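Local coordinates for TCP pilus virulence regulatory protein (Vibrio cholerae, PDB 4MLO) that activates transcription of virulence genes as an AraC-family regulator, binding DNA and holding a palmitoleic acid molecule between its cupin-like and helix-turn-helix parts, at residues I226-K230 with T231-K235; S264-L267 with F268-G272; E215-N218 with S219-S223; Y51-N54 with S55-I59. One frame throughout, in Å; residues are numbered along the deposited sequence. Where two conformers were deposited one is given.

Contact 1: I226-K230 with T231-K235; sequences ISLMK and TGEFK. With PAM (palmitoleic acid), chain E.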
loop_
_atom_site.group_PDB
_atom_site.type_symbol
_atom_site.label_atom_id
_atom_site.label_comp_id
_atom_site.label_asym_id
_atom_site.label_seq_id
_atom_site.Cartn_x
_atom_site.Cartn_y
_atom_site.Cartn_z
ATOM N N ILE A 226 -2.716 10.368 5.484
ATOM C CA ILE A 226 -1.566 9.640 6.011
ATOM C C ILE A 226 -0.298 10.185 5.379
ATOM O O ILE A 226 0.675 10.491 6.062
ATOM C CB ILE A 226 -1.751 8.128 5.782
ATOM C CG1 ILE A 226 -2.787 7.608 6.765
ATOM C CG2 ILE A 226 -0.467 7.382 6.003
ATOM C CD1 ILE A 226 -3.315 6.251 6.400
ATOM N N SER A 227 -0.323 10.383 4.052
ATOM C CA SER A 227 0.812 11.002 3.374
ATOM C C SER A 227 1.146 12.365 3.952
ATOM O O SER A 227 2.327 12.678 4.136
ATOM C CB SER A 227 0.525 11.123 1.881
ATOM O OG SER A 227 0.496 9.849 1.282
ATOM N N LEU A 228 0.135 13.197 4.249
ATOM C CA LEU A 228 0.409 14.506 4.841
ATOM C C LEU A 228 1.039 14.369 6.211
ATOM O O LEU A 228 1.978 15.108 6.556
ATOM C CB LEU A 228 -0.862 15.327 4.966
ATOM C CG LEU A 228 -1.557 15.824 3.732
ATOM C CD1 LEU A 228 -2.862 16.380 4.172
ATOM C CD2 LEU A 228 -0.716 16.913 3.078
ATOM N N MET A 229 0.534 13.448 7.024
ATOM C CA MET A 229 1.135 13.270 8.335
ATOM C C MET A 229 2.567 12.772 8.231
ATOM O O MET A 229 3.415 13.132 9.058
ATOM C CB MET A 229 0.271 12.322 9.171
ATOM C CG MET A 229 -1.047 13.006 9.521
ATOM S SD MET A 229 -2.111 12.051 10.631
ATOM C CE MET A 229 -3.109 11.129 9.471
ATOM N N LYS A 230 2.862 11.940 7.240
ATOM C CA LYS A 230 4.234 11.471 7.078
ATOM C C LYS A 230 5.185 12.581 6.669
ATOM O O LYS A 230 6.399 12.423 6.857
ATOM C CB LYS A 230 4.284 10.333 6.056
ATOM C CG LYS A 230 3.748 9.013 6.564
ATOM C CD LYS A 230 3.845 7.954 5.470
ATOM C CE LYS A 230 3.427 6.629 5.998
ATOM N NZ LYS A 230 3.826 5.561 5.034
ATOM N N THR A 231 4.692 13.687 6.121
ATOM C CA THR A 231 5.564 14.814 5.813
ATOM C C THR A 231 5.753 15.756 6.998
ATOM O O THR A 231 6.452 16.762 6.857
ATOM C CB THR A 231 5.041 15.634 4.626
ATOM O OG1 THR A 231 3.873 16.369 5.009
ATOM C CG2 THR A 231 4.741 14.759 3.406
ATOM N N GLY A 232 5.152 15.460 8.150
ATOM C CA GLY A 232 5.281 16.281 9.342
ATOM C C GLY A 232 4.117 17.210 9.650
ATOM O O GLY A 232 4.186 17.951 10.640
ATOM N N GLU A 233 3.047 17.204 8.852
ATOM C CA GLU A 233 1.864 17.952 9.246
ATOM C C GLU A 233 1.270 17.327 10.509
ATOM O O GLU A 233 1.185 16.098 10.628
ATOM C CB GLU A 233 0.809 17.958 8.124
ATOM C CG GLU A 233 1.262 18.458 6.781
ATOM C CD GLU A 233 1.529 19.965 6.744
ATOM O OE1 GLU A 233 1.083 20.691 7.665
ATOM O OE2 GLU A 233 2.182 20.420 5.775
ATOM N N PHE A 234 0.859 18.179 11.453
ATOM C CA PHE A 234 0.292 17.729 12.723
ATOM C C PHE A 234 -1.020 18.401 13.114
ATOM O O PHE A 234 -1.673 17.934 14.061
ATOM C CB PHE A 234 1.314 17.955 13.854
ATOM C CG PHE A 234 1.682 19.398 14.039
ATOM C CD1 PHE A 234 2.810 19.935 13.394
ATOM C CD2 PHE A 234 0.918 20.225 14.835
ATOM C CE1 PHE A 234 3.151 21.246 13.562
ATOM C CE2 PHE A 234 1.243 21.576 14.999
ATOM C CZ PHE A 234 2.362 22.080 14.370
ATOM N N LYS A 235 -1.454 19.448 12.420
ATOM C CA LYS A 235 -2.659 20.165 12.796
ATOM C C LYS A 235 -3.856 19.380 12.265
ATOM O O LYS A 235 -4.104 19.340 11.049
ATOM C CB LYS A 235 -2.638 21.594 12.253
ATOM C CG LYS A 235 -1.522 22.453 12.834
ATOM C CD LYS A 235 -1.502 23.867 12.200
ATOM C CE LYS A 235 -0.313 24.690 12.710
ATOM N NZ LYS A 235 -0.075 25.901 11.883
HETATM C C1 PAM E . 1.588 3.453 5.956
HETATM O O1 PAM E . 2.748 3.542 6.443
HETATM O O2 PAM E . 1.364 3.716 4.751
HETATM C C2 PAM E . 0.428 3.050 6.823
HETATM C C3 PAM E . -0.276 1.790 6.294
HETATM C C4 PAM E . 0.712 0.626 6.258
HETATM C C5 PAM E . 0.066 -0.680 5.811
HETATM C C6 PAM E . 1.113 -1.780 5.636
HETATM C C7 PAM E . 1.836 -2.129 6.936
HETATM C C8 PAM E . 0.900 -2.816 7.915
HETATM C C9 PAM E . 1.573 -3.111 9.252
HETATM C C10 PAM E . 1.823 -2.181 10.181
HETATM C C11 PAM E . 1.496 -0.711 9.977
HETATM C C12 PAM E . 1.137 0.013 11.275
HETATM C C13 PAM E . 0.487 1.348 10.905
HETATM C C14 PAM E . -0.334 1.993 12.003
HETATM C C15 PAM E . -1.459 1.089 12.491
HETATM C C16 PAM E . -2.598 1.876 13.088
HETATM O O HOH W 1 3.312 14.677 11.422
#
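A Schellman motif closes the C-terminal end of helix 213-230, where Leu-228 and Met-229 meet Thr-231, Gly-232 and Glu-233. The carbonyl oxygen of Leu-228 is gripped three times. Thr-231 OG1 donates to Leu-228 O at 2.8 Å, and Glu-233 N reaches Leu-228 O at 3.3 Å, both tilted moderately from the carbonyl plane. The third donor, Thr-231 N, stands well above that plane, 3.1 Å from Leu-228 O. The threonine hydroxyl can turn back onto the helix because chi1 of 72° sets it between its own backbone N and carbonyl carbon. Gly-232 N donates to Met-229 O at 3.0 Å, and the positive phi of Gly-232 (101°) lets Glu-233 N return to Leu-228 O; these two bonds are the Schellman pair. A water donates to both Met-229 O and Glu-233 O, bridging the turn. The extended Lys-230 chain runs away from the turn into the fatty-acid pocket, where its NZ donates to O1 of palmitoleic acid at 2.7 Å. Asn-10 OD1 also accepts from this ammonium, while Tyr-12 and Lys-31 bind the fatty acid as well. The helix-end carbonyls are thus well supplied with donors, and the lysine probably stabilises a negatively charged carboxylate.

Contact 2: S264-L267 with F268-G272; sequences SEYL and FMLTG. With PAM (palmitoleic acid), chain E.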
loop_
_atom_site.group_PDB
_atom_site.type_symbol
_atom_site.label_atom_id
_atom_site.label_comp_id
_atom_site.label_asym_id
_atom_site.label_seq_id
_atom_site.Cartn_x
_atom_site.Cartn_y
_atom_site.Cartn_z
ATOM N N SER A 264 -4.935 11.235 16.094
ATOM C CA SER A 264 -3.909 11.656 17.042
ATOM C C SER A 264 -3.016 10.485 17.418
ATOM O O SER A 264 -1.803 10.656 17.631
ATOM C CB SER A 264 -4.583 12.276 18.272
ATOM O OG SER A 264 -5.342 11.282 18.948
ATOM N N GLU A 265 -3.594 9.274 17.507
ATOM C CA GLU A 265 -2.802 8.119 17.898
ATOM C C GLU A 265 -1.848 7.699 16.785
ATOM O O GLU A 265 -0.704 7.343 17.057
ATOM C CB GLU A 265 -3.706 6.944 18.305
ATOM C CG GLU A 265 -2.893 5.686 18.542
ATOM C CD GLU A 265 -3.450 4.783 19.619
ATOM O OE1 GLU A 265 -4.695 4.693 19.756
ATOM O OE2 GLU A 265 -2.624 4.154 20.323
ATOM N N TYR A 266 -2.286 7.775 15.517
ATOM C CA TYR A 266 -1.380 7.475 14.418
ATOM C C TYR A 266 -0.228 8.478 14.385
ATOM O O TYR A 266 0.943 8.109 14.196
ATOM C CB TYR A 266 -2.153 7.443 13.091
ATOM C CG TYR A 266 -1.242 7.223 11.918
ATOM C CD1 TYR A 266 -0.955 8.244 11.008
ATOM C CD2 TYR A 266 -0.604 5.999 11.754
ATOM C CE1 TYR A 266 -0.079 8.016 9.958
ATOM C CE2 TYR A 266 0.261 5.768 10.707
ATOM C CZ TYR A 266 0.535 6.787 9.824
ATOM O OH TYR A 266 1.416 6.564 8.800
ATOM N N LEU A 267 -0.531 9.764 14.590
ATOM C CA LEU A 267 0.526 10.761 14.678
ATOM C C LEU A 267 1.569 10.367 15.716
ATOM O O LEU A 267 2.777 10.457 15.469
ATOM C CB LEU A 267 -0.094 12.117 15.003
ATOM C CG LEU A 267 0.525 13.403 14.477
ATOM C CD1 LEU A 267 1.032 13.291 13.050
ATOM C CD2 LEU A 267 -0.540 14.480 14.573
ATOM N N PHE A 268 1.125 9.915 16.875
ATOM C CA PHE A 268 2.053 9.432 17.879
ATOM C C PHE A 268 2.880 8.249 17.370
ATOM O O PHE A 268 4.083 8.149 17.642
ATOM C CB PHE A 268 1.268 9.047 19.110
ATOM C CG PHE A 268 2.113 8.877 20.263
ATOM C CD1 PHE A 268 2.771 7.675 20.458
ATOM C CD2 PHE A 268 2.335 9.937 21.122
ATOM C CE1 PHE A 268 3.613 7.497 21.515
ATOM C CE2 PHE A 268 3.185 9.769 22.198
ATOM C CZ PHE A 268 3.824 8.535 22.384
ATOM N N MET A 269 2.260 7.332 16.625
ATOM C CA MET A 269 3.031 6.202 16.110
ATOM C C MET A 269 4.128 6.667 15.169
ATOM O O MET A 269 5.172 6.017 15.055
ATOM C CB MET A 269 2.099 5.220 15.402
ATOM C CG MET A 269 1.074 4.647 16.343
ATOM S SD MET A 269 -0.051 3.552 15.469
ATOM C CE MET A 269 1.028 2.124 15.283
ATOM N N LEU A 270 3.923 7.798 14.504
ATOM C CA LEU A 270 4.909 8.324 13.575
ATOM C C LEU A 270 5.974 9.166 14.254
ATOM O O LEU A 270 7.129 9.130 13.832
ATOM C CB LEU A 270 4.245 9.215 12.521
ATOM C CG LEU A 270 3.519 8.578 11.358
ATOM C CD1 LEU A 270 2.885 9.716 10.552
ATOM C CD2 LEU A 270 4.463 7.780 10.487
ATOM N N THR A 271 5.583 10.002 15.227
ATOM C CA THR A 271 6.425 11.111 15.688
ATOM C C THR A 271 6.691 11.078 17.178
ATOM O O THR A 271 7.433 11.934 17.665
ATOM C CB THR A 271 5.803 12.494 15.362
ATOM O OG1 THR A 271 4.651 12.745 16.189
ATOM C CG2 THR A 271 5.400 12.612 13.894
ATOM N N GLY A 272 6.098 10.150 17.912
ATOM C CA GLY A 272 6.109 10.206 19.364
ATOM C C GLY A 272 7.076 9.217 19.979
ATOM O O GLY A 272 7.533 9.445 21.095
HETATM C C1 PAM E . 1.588 3.453 5.956
HETATM O O1 PAM E . 2.748 3.542 6.443
HETATM O O2 PAM E . 1.364 3.716 4.751
HETATM C C2 PAM E . 0.428 3.050 6.823
HETATM C C3 PAM E . -0.276 1.790 6.294
HETATM C C4 PAM E . 0.712 0.626 6.258
HETATM C C5 PAM E . 0.066 -0.680 5.811
HETATM C C6 PAM E . 1.113 -1.780 5.636
HETATM C C7 PAM E . 1.836 -2.129 6.936
HETATM C C8 PAM E . 0.900 -2.816 7.915
HETATM C C9 PAM E . 1.573 -3.111 9.252
HETATM C C10 PAM E . 1.823 -2.181 10.181
HETATM C C11 PAM E . 1.496 -0.711 9.977
HETATM C C12 PAM E . 1.137 0.013 11.275
HETATM C C13 PAM E . 0.487 1.348 10.905
HETATM C C14 PAM E . -0.334 1.993 12.003
HETATM C C15 PAM E . -1.459 1.089 12.491
HETATM C C16 PAM E . -2.598 1.876 13.088
#
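Leu-270 lies over one face of the Tyr-266 ring, one helical turn further along helix 263-271. Its CG sits 4.2 Å from the ring centroid and 28° off the normal, a CH-pi contact, while Leu-270 CD1 comes down on Tyr-266 CE1 at 3.5 Å. At the ring's edge, near its plane, is C14 of palmitoleic acid. Met-269 reaches the same end of the lipid: its chain bends at chi3 (76°), bringing CE to 3.6 Å from PAM C14, with SD close to the lipid tail too. One shell out, backbone bonds fix the spacing of these side chains. Leu-270 N donates to Tyr-266 O at 3.0 Å, and Met-269 N to Glu-265 O, also at 3.0 Å. Further outward, the Tyr-266 hydroxyl is hydrogen-bonded to that of Tyr-12, and Ile-226 and Met-229 of helix 213-230 pack on the tyrosine. Leu-270 also touches Asn-10 and Tyr-12 of strand 7-14. Tyr-266 thus gives its ring to the leucine and the fatty-acid tail and its hydroxyl to Tyr-12 of the cupin-like domain, so that one side chain joins lipid, helix and strand.

Contact 3: E215-N218 with S219-S223; sequences ELIN and SIRIS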
loop_
_atom_site.group_PDB
_atom_site.type_symbol
_atom_site.label_atom_id
_atom_site.label_comp_id
_atom_site.label_asym_id
_atom_site.label_seq_id
_atom_site.Cartn_x
_atom_site.Cartn_y
_atom_site.Cartn_z
ATOM N N GLU A 215 -17.255 5.069 -0.232
ATOM C CA GLU A 215 -16.183 4.364 0.466
ATOM C C GLU A 215 -14.869 4.455 -0.302
ATOM O O GLU A 215 -13.799 4.589 0.296
ATOM C CB GLU A 215 -16.565 2.889 0.709
ATOM C CG GLU A 215 -17.894 2.691 1.459
ATOM C CD GLU A 215 -18.366 1.235 1.529
ATOM O OE1 GLU A 215 -18.569 0.565 0.495
ATOM O OE2 GLU A 215 -18.584 0.748 2.656
ATOM N N LEU A 216 -14.927 4.383 -1.644
ATOM C CA LEU A 216 -13.706 4.553 -2.416
ATOM C C LEU A 216 -13.109 5.941 -2.221
ATOM O O LEU A 216 -11.901 6.077 -1.986
ATOM C CB LEU A 216 -13.982 4.342 -3.898
ATOM C CG LEU A 216 -12.764 4.629 -4.781
ATOM C CD1 LEU A 216 -11.655 3.638 -4.482
ATOM C CD2 LEU A 216 -13.133 4.608 -6.248
ATOM N N ILE A 217 -13.924 7.000 -2.403
ATOM C CA ILE A 217 -13.373 8.353 -2.298
ATOM C C ILE A 217 -12.816 8.583 -0.905
ATOM O O ILE A 217 -11.704 9.095 -0.743
ATOM C CB ILE A 217 -14.435 9.409 -2.646
ATOM C CG1 ILE A 217 -15.007 9.148 -4.054
ATOM C CG2 ILE A 217 -13.856 10.836 -2.475
ATOM C CD1 ILE A 217 -13.992 9.228 -5.186
ATOM N N ASN A 218 -13.538 8.136 0.111
ATOM C CA ASN A 218 -13.055 8.321 1.471
ATOM C C ASN A 218 -11.747 7.568 1.713
ATOM O O ASN A 218 -10.847 8.076 2.398
ATOM C CB ASN A 218 -14.120 7.849 2.446
ATOM C CG ASN A 218 -15.240 8.862 2.654
ATOM O OD1 ASN A 218 -15.130 10.013 2.292
ATOM N ND2 ASN A 218 -16.311 8.411 3.281
ATOM N N SER A 219 -11.606 6.379 1.133
ATOM C CA SER A 219 -10.383 5.600 1.320
ATOM C C SER A 219 -9.183 6.297 0.694
ATOM O O SER A 219 -8.111 6.348 1.293
ATOM C CB SER A 219 -10.560 4.172 0.772
ATOM O OG SER A 219 -10.442 4.058 -0.645
ATOM N N ILE A 220 -9.342 6.856 -0.507
ATOM C CA ILE A 220 -8.254 7.598 -1.141
ATOM C C ILE A 220 -7.902 8.834 -0.322
ATOM O O ILE A 220 -6.711 9.162 -0.145
ATOM C CB ILE A 220 -8.639 7.949 -2.585
ATOM C CG1 ILE A 220 -8.841 6.658 -3.400
ATOM C CG2 ILE A 220 -7.574 8.889 -3.239
ATOM C CD1 ILE A 220 -9.471 6.936 -4.736
ATOM N N ARG A 221 -8.917 9.507 0.237
ATOM C CA ARG A 221 -8.683 10.679 1.086
ATOM C C ARG A 221 -7.969 10.313 2.384
ATOM O O ARG A 221 -7.131 11.078 2.851
ATOM C CB ARG A 221 -9.993 11.394 1.384
ATOM C CG ARG A 221 -10.592 12.101 0.152
ATOM C CD ARG A 221 -11.885 12.854 0.483
ATOM N NE ARG A 221 -12.259 13.709 -0.660
ATOM C CZ ARG A 221 -13.476 14.094 -0.980
ATOM N NH1 ARG A 221 -14.531 13.738 -0.275
ATOM N NH2 ARG A 221 -13.632 14.854 -2.078
ATOM N N ILE A 222 -8.244 9.142 2.965
ATOM C CA ILE A 222 -7.494 8.757 4.172
ATOM C C ILE A 222 -6.028 8.543 3.842
ATOM O O ILE A 222 -5.125 8.923 4.607
ATOM C CB ILE A 222 -8.113 7.501 4.820
ATOM C CG1 ILE A 222 -9.470 7.797 5.485
ATOM C CG2 ILE A 222 -7.162 6.846 5.879
ATOM C CD1 ILE A 222 -9.458 8.856 6.586
ATOM N N SER A 223 -5.750 7.888 2.732
ATOM C CA SER A 223 -4.357 7.657 2.412
ATOM C C SER A 223 -3.648 8.969 2.085
ATOM O O SER A 223 -2.470 9.121 2.406
ATOM C CB SER A 223 -4.273 6.615 1.309
ATOM O OG SER A 223 -4.717 5.366 1.841
HETATM O O HOH W 2 -14.865 12.595 2.286
#
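Leu-216 and Ile-220, one turn apart on helix 213-230, form the apolar side of this contact; the helix is the long one that joins the two helix-turn-helix units, as in AraC-family DNA-binding domains. Their side chains meet at an oblique angle, with Leu-216 CD1 4.0 Å from Ile-220 CD1. Leu-216 packs against Met-171 and Ile-174 of helix 170-180, and Ile-220 against Lys-179 of the same helix and Tyr-26 of strand 19-26. Within this close-packed side Ile-220 N donates to Leu-216 O at 3.1 Å. In the conformer given, one of two for Ser-219, chi1 of 79° folds OG back along the helix, and Ser-219 OG donates to the same Leu-216 O at 2.8 Å. Another side of the helix is bridged by water, and there Arg-221 is partly exposed although Ile-217 and Asn-218 are buried. The extended arginine chain carries its guanidinium across Ile-217, whose CG2 lies 3.5 Å above the plane of the Arg-221 guanidinium, over the centre of the group. Ile-182 O accepts from Arg-221 NE, and Tyr-250 OH is hydrogen-bonded to Asn-218 ND2, so both polar ends are also held by the surrounding fold. Between Arg-221 and Asn-218 a water takes the place of a direct bond. It lies in the guanidinium plane at its edge, accepting from Arg-221 NH1 at 2.8 Å and donating to Asn-218 OD1 at 2.6 Å.

Contact 4: Y51-N54 with S55-I59; sequences YEIN and SSSII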
loop_
_atom_site.group_PDB
_atom_site.type_symbol
_atom_site.label_atom_id
_atom_site.label_comp_id
_atom_site.label_asym_id
_atom_site.label_seq_id
_atom_site.Cartn_x
_atom_site.Cartn_y
_atom_site.Cartn_z
ATOM N N TYR A 51 -1.548 -16.179 7.774
ATOM C CA TYR A 51 -0.143 -16.532 7.680
ATOM C C TYR A 51 0.500 -16.252 9.020
ATOM O O TYR A 51 0.269 -15.195 9.609
ATOM C CB TYR A 51 0.610 -15.707 6.630
ATOM C CG TYR A 51 -0.074 -15.561 5.299
ATOM C CD1 TYR A 51 -1.063 -14.601 5.108
ATOM C CD2 TYR A 51 0.296 -16.350 4.217
ATOM C CE1 TYR A 51 -1.682 -14.447 3.878
ATOM C CE2 TYR A 51 -0.315 -16.207 2.983
ATOM C CZ TYR A 51 -1.302 -15.254 2.819
ATOM O OH TYR A 51 -1.911 -15.109 1.596
ATOM N N GLU A 52 1.313 -17.183 9.494
ATOM C CA GLU A 52 2.304 -16.850 10.499
ATOM C C GLU A 52 3.548 -16.372 9.768
ATOM O O GLU A 52 4.043 -17.054 8.869
ATOM C CB GLU A 52 2.624 -18.047 11.396
ATOM C CG GLU A 52 1.512 -18.384 12.362
ATOM C CD GLU A 52 2.016 -19.132 13.589
ATOM O OE1 GLU A 52 1.211 -19.330 14.524
ATOM O OE2 GLU A 52 3.210 -19.520 13.612
ATOM N N ILE A 53 4.026 -15.188 10.127
ATOM C CA ILE A 53 5.179 -14.601 9.470
ATOM C C ILE A 53 6.289 -14.409 10.491
ATOM O O ILE A 53 6.049 -14.270 11.693
ATOM C CB ILE A 53 4.817 -13.261 8.794
ATOM C CG1 ILE A 53 4.245 -12.259 9.807
ATOM C CG2 ILE A 53 3.803 -13.492 7.699
ATOM C CD1 ILE A 53 4.130 -10.830 9.235
ATOM N N ASN A 54 7.517 -14.418 9.988
ATOM C CA ASN A 54 8.703 -14.144 10.776
ATOM C C ASN A 54 9.491 -13.028 10.119
ATOM O O ASN A 54 9.011 -12.404 9.158
ATOM C CB ASN A 54 9.551 -15.419 10.921
ATOM C CG ASN A 54 9.839 -16.081 9.584
ATOM O OD1 ASN A 54 10.242 -15.425 8.619
ATOM N ND2 ASN A 54 9.606 -17.385 9.514
ATOM N N SER A 55 10.704 -12.776 10.619
ATOM C CA SER A 55 11.482 -11.627 10.186
ATOM C C SER A 55 12.012 -11.746 8.761
ATOM O O SER A 55 12.577 -10.771 8.262
ATOM C CB SER A 55 12.648 -11.397 11.149
ATOM O OG SER A 55 13.574 -12.464 11.075
ATOM N N SER A 56 11.819 -12.878 8.086
ATOM C CA SER A 56 12.149 -12.996 6.666
ATOM C C SER A 56 10.924 -13.024 5.758
ATOM O O SER A 56 11.073 -13.154 4.536
ATOM C CB SER A 56 12.994 -14.245 6.427
ATOM O OG SER A 56 14.314 -14.030 6.889
ATOM N N SER A 57 9.726 -12.927 6.315
ATOM C CA SER A 57 8.508 -12.906 5.512
ATOM C C SER A 57 8.254 -11.486 5.021
ATOM O O SER A 57 8.037 -10.575 5.830
ATOM C CB SER A 57 7.316 -13.392 6.338
ATOM O OG SER A 57 7.524 -14.671 6.925
ATOM N N ILE A 58 8.237 -11.296 3.703
ATOM C CA ILE A 58 7.904 -10.008 3.107
ATOM C C ILE A 58 6.463 -10.064 2.615
ATOM O O ILE A 58 6.100 -10.972 1.847
ATOM C CB ILE A 58 8.844 -9.673 1.931
ATOM C CG1 ILE A 58 10.309 -9.756 2.336
ATOM C CG2 ILE A 58 8.520 -8.275 1.365
ATOM C CD1 ILE A 58 10.720 -8.798 3.413
ATOM N N ILE A 59 5.666 -9.065 3.002
ATOM C CA ILE A 59 4.308 -8.899 2.502
ATOM C C ILE A 59 4.330 -7.760 1.495
ATOM O O ILE A 59 4.837 -6.672 1.784
ATOM C CB ILE A 59 3.305 -8.599 3.625
ATOM C CG1 ILE A 59 3.434 -9.654 4.748
ATOM C CG2 ILE A 59 1.902 -8.557 3.066
ATOM C CD1 ILE A 59 3.076 -11.050 4.320
HETATM O O HOH W 3 7.525 -10.347 8.371
#
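Asn-54 and Ser-57 face each other across a type I beta turn, each side chain bonding to backbone across the bend. The hydroxyl of Ser-57 points back to the first strand, where Asn-54 N donates to Ser-57 OG at 3.1 Å in a nearly straight bond (166°). In the opposite sense Ser-57 N closes the turn onto Asn-54 O at 3.0 Å, rising 55° out of the carbonyl plane. The asparagine amide curls over the bend: with chi1 at 52° its CG leans in over its own main chain, and Asn-54 OD1 accepts from Ser-56 N at 3.0 Å, as in an Asx turn. A water donates to both Asn-54 O and Ser-57 O. Behind this polar crossing, Ile-53 lays its CB against Ser-57 CB at 3.5 Å, and its CG2 branch meets Ile-59 CD1 at 4.2 Å. Those two isoleucines pack between the two sheets of the cupin-like domain. Ile-53 rests on Ala-40 and Leu-116, and Ile-59 on Leu-42, Phe-33 and Leu-116. The turn therefore carries the chain from strand 49-53, at the edge of the four-stranded sheet, to strand 57-61 of the five-stranded one, between strands 31-35 and 114-118.

How the contacts relate
Along the chain the order is contact 4, contact 3, contact 1 and contact 2. Contact 4 belongs to the cupin-like domain and stands apart, its centre about 25 to 28 Å from those of the other three and on the opposite side of the chain's centre from contact 3. Contacts 3 and 1 adjoin in sequence on helix 213-230, their centres about 16 Å apart, one in its first half and the other at its C-terminal end. Contact 2, on helix 263-271, packs against contact 1 at about 10 Å between centres, and both touch palmitoleic acid. Helix 213-230 thus joins the buried helical packing of contact 3 to the fatty-acid pocket, where Lys-230 and helix 263-271 meet the cupin-like domain.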